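Local coordinates for putative epoxide hydrolase protein (Klebsiella pneumoniae subsp. pneumoniae, PDB 5BOV) that probably acts as a hydrolase of the alpha/beta-hydrolase fold, perhaps on epoxides or on lipid esters such as monoacylglycerols, its natural substrate not being established, at residues A[180-183]-A[184-187]; A[156-159]-A[160-164]. All blocks are in the same frame, centred on the assembly; numbering follows the deposited sequence.

Contact 1 of 2, residues A[180-183]-A[184-187]; sequences KFIW and HQAS
Phe181 and Gln185, one helical turn apart on helix 175-186, meet with the phenyl ring and the amide plane turned 33° against each other. The touch is made at one ring corner, where Phe181 CE2 lies 3.7 Å from Gln185 CD. Phe181 swings its CG opposite the backbone N (chi1 -175°), which sends the ring outward from the helix, and the Gln185 chain, extended beyond CG, runs out to meet it. On the neighbouring flank the methyl Ile182 CD1 comes to 3.6 Å from Gln185 OE1, an oxygen that accepts a hydrogen bond from the indole of Trp157. His184 leans back over the preceding turn, its CD2 3.5 Å from Lys180 O, and its ring stacks with Phe192; the amine of Lys180 is directed instead into a salt bridge with Asp194. In the final turn Trp183 O is gripped twice, by Ser187 N at 3.0 Å and by a water that donates to it at 2.8 Å. The same water bridges to the hydroxyl of Ser187, the first residue past the helical geometry, which also bonds Glu289 and His284 N. The bond from Trp157 probably helps to hold the Gln185 amide beside Phe181 and Ile182.

Contact 2 of 2, residues A[156-159]-A[160-164]; sequences WWYQ and FYFAT
Gln159 lies beside Phe160 on the short helix 157-162, part of the helical insertion between strands 127-133 and 247-252, the position of the cap (lid) in alpha/beta hydrolases. Gln159 CG sits 3.9 Å from the centroid of the Phe160 ring and 3° off its normal, a CH-pi contact over the face. The Gln159 amide, at 73° to that ring, brings NE2 to 3.5 Å from Phe160 CZ; the same nitrogen lies over one face of the Trp156 indole, toward its rim. CG of Gln159 is wedged between its backbone N and carbonyl carbon (chi1 78°), and the extended chain beyond it runs alongside the phenyl group. Across the same turn, Tyr158 CD2 packs against Phe162 CE2 at 4.0 Å, and Trp157 and Tyr161 pair obliquely. Behind these side chains the backbone sets the spacing, through Tyr161 N to Trp157 O and Phe162 N to Tyr158 O. Further out, helix 209-220 touches Gln159 through Tyr217 and Phe162 through Ile214, while Trp40 meets the rings of both Tyr158 and Phe162. At the chain's exit Thr164, the N-cap of helix 165-173, accepts from Gly167 N and donates its OG1 proton to Tyr161 O at 2.8 Å.

From the N terminus, contact 2 comes first, spanning 156-164 on helix 157-162 and leading into helix 165-173; contact 1 follows at 180-187, at the C-terminal end of helix 175-186. Each is a local turn of one helix and closes no long loop. They run in series, neither nested nor crossed, with centres about 15 Å apart. The two helices nevertheless meet: Gln185 OE1 and Trp157 NE1 are 2.9 Å apart, a probable hydrogen bond, and Ile182 CD1 packs 3.7 Å from Tyr158 CD1. Both contacts reach the loop of Trp40 and Pro41, contact 2 adding helix 209-220 and contact 1 the loop of His284, so together they join the helical region to loops of the sheet-bearing core.

Contact 1 of 2, residues A[180-183]-A[184-187]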
loop_
_atom_site.group_PDB
_atom_site.type_symbol
_atom_site.label_atom_id
_atom_site.label_comp_id
_atom_site.label_asym_id
_atom_site.label_seq_id
_atom_site.Cartn_x
_atom_site.Cartn_y
_atom_site.Cartn_z
ATOM N N LYS A 180 2.686 -2.560 -16.648
ATOM C CA LYS A 180 3.081 -3.947 -16.835
ATOM C C LYS A 180 4.616 -4.105 -16.835
ATOM O O LYS A 180 5.148 -5.038 -16.292
ATOM C CB LYS A 180 2.498 -4.530 -18.159
ATOM C CG LYS A 180 2.611 -6.050 -18.256
ATOM C CD LYS A 180 1.901 -6.497 -19.555
ATOM C CE LYS A 180 1.664 -7.993 -19.556
ATOM N NZ LYS A 180 0.905 -8.444 -20.754
ATOM N N PHE A 181 5.312 -3.152 -17.483
ATOM C CA PHE A 181 6.745 -3.147 -17.447
ATOM C C PHE A 181 7.291 -3.037 -16.009
ATOM O O PHE A 181 8.196 -3.777 -15.618
ATOM C CB PHE A 181 7.212 -1.989 -18.348
ATOM C CG PHE A 181 8.696 -1.907 -18.537
ATOM C CD1 PHE A 181 9.341 -2.699 -19.458
ATOM C CD2 PHE A 181 9.422 -1.044 -17.809
ATOM C CE1 PHE A 181 10.728 -2.611 -19.659
ATOM C CE2 PHE A 181 10.765 -0.937 -17.971
ATOM C CZ PHE A 181 11.437 -1.751 -18.852
ATOM N N ILE A 182 6.659 -2.163 -15.227
ATOM C CA ILE A 182 7.022 -2.040 -13.863
ATOM C C ILE A 182 6.802 -3.392 -13.100
ATOM O O ILE A 182 7.603 -3.779 -12.254
ATOM C CB ILE A 182 6.271 -0.896 -13.185
ATOM C CG1 ILE A 182 6.749 0.482 -13.748
ATOM C CG2 ILE A 182 6.426 -0.950 -11.681
ATOM C CD1 ILE A 182 8.214 0.825 -13.474
ATOM N N TRP A 183 5.670 -4.073 -13.327
ATOM C CA TRP A 183 5.458 -5.321 -12.652
ATOM C C TRP A 183 6.595 -6.312 -12.906
ATOM O O TRP A 183 7.076 -6.978 -12.012
ATOM C CB TRP A 183 4.117 -5.979 -13.080
ATOM C CG TRP A 183 2.848 -5.539 -12.487
ATOM C CD1 TRP A 183 2.500 -4.297 -12.148
ATOM C CD2 TRP A 183 1.681 -6.353 -12.268
ATOM N NE1 TRP A 183 1.220 -4.275 -11.678
ATOM C CE2 TRP A 183 0.691 -5.526 -11.769
ATOM C CE3 TRP A 183 1.408 -7.698 -12.443
ATOM C CZ2 TRP A 183 -0.582 -5.986 -11.449
ATOM C CZ3 TRP A 183 0.152 -8.183 -12.077
ATOM C CH2 TRP A 183 -0.807 -7.350 -11.615
ATOM N N HIS A 184 7.015 -6.382 -14.157
ATOM C CA HIS A 184 8.100 -7.329 -14.551
ATOM C C HIS A 184 9.421 -6.887 -13.939
ATOM O O HIS A 184 10.156 -7.731 -13.492
ATOM C CB HIS A 184 8.276 -7.358 -16.084
ATOM C CG HIS A 184 7.261 -8.165 -16.818
ATOM N ND1 HIS A 184 6.993 -9.490 -16.518
ATOM C CD2 HIS A 184 6.465 -7.853 -17.870
ATOM C CE1 HIS A 184 6.068 -9.946 -17.330
ATOM N NE2 HIS A 184 5.756 -8.989 -18.193
ATOM N N GLN A 185 9.687 -5.589 -13.857
ATOM C CA GLN A 185 10.931 -5.154 -13.200
ATOM C C GLN A 185 10.931 -5.506 -11.718
ATOM O O GLN A 185 11.971 -5.808 -11.116
ATOM C CB GLN A 185 11.101 -3.656 -13.317
ATOM C CG GLN A 185 11.507 -3.149 -14.711
ATOM C CD GLN A 185 12.033 -1.689 -14.584
ATOM O OE1 GLN A 185 11.352 -0.813 -14.014
ATOM N NE2 GLN A 185 13.241 -1.472 -15.035
ATOM N N ALA A 186 9.776 -5.298 -11.097
ATOM C CA ALA A 186 9.679 -5.390 -9.618
ATOM C C ALA A 186 9.659 -6.833 -9.174
ATOM O O ALA A 186 10.073 -7.124 -8.055
ATOM C CB ALA A 186 8.441 -4.646 -9.147
ATOM N N SER A 187 9.146 -7.739 -10.003
ATOM C CA SER A 187 9.101 -9.180 -9.647
ATOM C C SER A 187 9.566 -10.014 -10.850
ATOM O O SER A 187 8.776 -10.590 -11.570
ATOM C CB SER A 187 7.684 -9.571 -9.243
ATOM O OG SER A 187 7.239 -8.881 -8.091
HETATM O O HOH W 1 5.589 -7.123 -9.595
#

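Contact 2 of 2, residues A[156-159]-A[160-164]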
loop_
_atom_site.group_PDB
_atom_site.type_symbol
_atom_site.label_atom_id
_atom_site.label_comp_id
_atom_site.label_asym_id
_atom_site.label_seq_id
_atom_site.Cartn_x
_atom_site.Cartn_y
_atom_site.Cartn_z
ATOM N N TRP A 156 15.066 3.131 -9.046
ATOM C CA TRP A 156 13.961 4.098 -8.801
ATOM C C TRP A 156 13.630 5.010 -10.056
ATOM O O TRP A 156 12.982 6.045 -9.909
ATOM C CB TRP A 156 14.321 5.053 -7.679
ATOM C CG TRP A 156 14.171 4.556 -6.338
ATOM C CD1 TRP A 156 15.194 4.224 -5.439
ATOM C CD2 TRP A 156 12.969 4.518 -5.620
ATOM N NE1 TRP A 156 14.634 3.903 -4.217
ATOM C CE2 TRP A 156 13.267 4.015 -4.326
ATOM C CE3 TRP A 156 11.626 4.759 -5.978
ATOM C CZ2 TRP A 156 12.272 3.816 -3.362
ATOM C CZ3 TRP A 156 10.626 4.560 -5.022
ATOM C CH2 TRP A 156 10.965 4.100 -3.723
ATOM N N TRP A 157 14.033 4.581 -11.221
ATOM C CA TRP A 157 14.052 5.439 -12.447
ATOM C C TRP A 157 12.712 6.173 -12.674
ATOM O O TRP A 157 12.680 7.326 -13.053
ATOM C CB TRP A 157 14.447 4.666 -13.682
ATOM C CG TRP A 157 13.476 3.711 -14.180
ATOM C CD1 TRP A 157 13.224 2.478 -13.678
ATOM C CD2 TRP A 157 12.558 3.919 -15.272
ATOM N NE1 TRP A 157 12.207 1.906 -14.398
ATOM C CE2 TRP A 157 11.753 2.781 -15.348
ATOM C CE3 TRP A 157 12.319 4.984 -16.158
ATOM C CZ2 TRP A 157 10.771 2.622 -16.343
ATOM C CZ3 TRP A 157 11.325 4.841 -17.119
ATOM C CH2 TRP A 157 10.561 3.661 -17.185
ATOM N N TYR A 158 11.627 5.425 -12.460
ATOM C CA TYR A 158 10.322 5.915 -12.773
ATOM C C TYR A 158 9.918 7.124 -11.950
ATOM O O TYR A 158 9.172 7.947 -12.425
ATOM C CB TYR A 158 9.252 4.793 -12.646
ATOM C CG TYR A 158 9.303 4.083 -11.309
ATOM C CD1 TYR A 158 10.140 2.949 -11.131
ATOM C CD2 TYR A 158 8.570 4.548 -10.245
ATOM C CE1 TYR A 158 10.220 2.318 -9.887
ATOM C CE2 TYR A 158 8.654 3.947 -9.029
ATOM C CZ TYR A 158 9.496 2.830 -8.868
ATOM O OH TYR A 158 9.514 2.230 -7.627
ATOM N N GLN A 159 10.426 7.273 -10.727
ATOM C CA GLN A 159 10.002 8.387 -9.930
ATOM C C GLN A 159 10.554 9.660 -10.534
ATOM O O GLN A 159 9.921 10.717 -10.519
ATOM C CB GLN A 159 10.404 8.237 -8.461
ATOM C CG GLN A 159 11.828 8.514 -8.054
ATOM C CD GLN A 159 12.034 8.349 -6.527
ATOM O OE1 GLN A 159 11.065 8.272 -5.750
ATOM N NE2 GLN A 159 13.240 8.251 -6.125
ATOM N N PHE A 160 11.747 9.563 -11.072
ATOM C CA PHE A 160 12.374 10.729 -11.788
ATOM C C PHE A 160 11.702 11.005 -13.131
ATOM O O PHE A 160 11.431 12.206 -13.450
ATOM C CB PHE A 160 13.863 10.589 -11.965
ATOM C CG PHE A 160 14.559 10.173 -10.694
ATOM C CD1 PHE A 160 14.696 11.072 -9.647
ATOM C CD2 PHE A 160 15.089 8.907 -10.574
ATOM C CE1 PHE A 160 15.276 10.687 -8.445
ATOM C CE2 PHE A 160 15.652 8.512 -9.373
ATOM C CZ PHE A 160 15.762 9.406 -8.322
ATOM N N TYR A 161 11.328 9.952 -13.857
ATOM C CA TYR A 161 10.477 10.141 -15.030
ATOM C C TYR A 161 9.203 10.945 -14.701
ATOM O O TYR A 161 8.840 11.940 -15.331
ATOM C CB TYR A 161 10.099 8.782 -15.570
ATOM C CG TYR A 161 9.350 8.769 -16.887
ATOM C CD1 TYR A 161 9.895 9.367 -18.046
ATOM C CD2 TYR A 161 8.176 8.113 -17.047
ATOM C CE1 TYR A 161 9.244 9.305 -19.274
ATOM C CE2 TYR A 161 7.520 8.033 -18.267
ATOM C CZ TYR A 161 8.052 8.604 -19.407
ATOM O OH TYR A 161 7.378 8.529 -20.613
ATOM N N PHE A 162 8.515 10.506 -13.624
ATOM C CA PHE A 162 7.246 11.115 -13.186
ATOM C C PHE A 162 7.399 12.590 -12.707
ATOM O O PHE A 162 6.443 13.327 -12.628
ATOM C CB PHE A 162 6.539 10.285 -12.097
ATOM C CG PHE A 162 6.099 8.893 -12.537
ATOM C CD1 PHE A 162 5.804 8.599 -13.859
ATOM C CD2 PHE A 162 5.933 7.909 -11.566
ATOM C CE1 PHE A 162 5.463 7.311 -14.208
ATOM C CE2 PHE A 162 5.561 6.625 -11.911
ATOM C CZ PHE A 162 5.304 6.347 -13.249
ATOM N N ALA A 163 8.625 13.015 -12.437
ATOM C CA ALA A 163 8.873 14.383 -12.026
ATOM C C ALA A 163 8.791 15.372 -13.198
ATOM O O ALA A 163 8.830 16.556 -12.951
ATOM C CB ALA A 163 10.233 14.472 -11.370
ATOM N N THR A 164 8.758 14.876 -14.446
ATOM C CA THR A 164 8.741 15.689 -15.637
ATOM C C THR A 164 7.407 15.671 -16.336
ATOM O O THR A 164 6.647 14.704 -16.194
ATOM C CB THR A 164 9.802 15.239 -16.644
ATOM O OG1 THR A 164 9.469 13.977 -17.192
ATOM C CG2 THR A 164 11.189 15.182 -15.973
#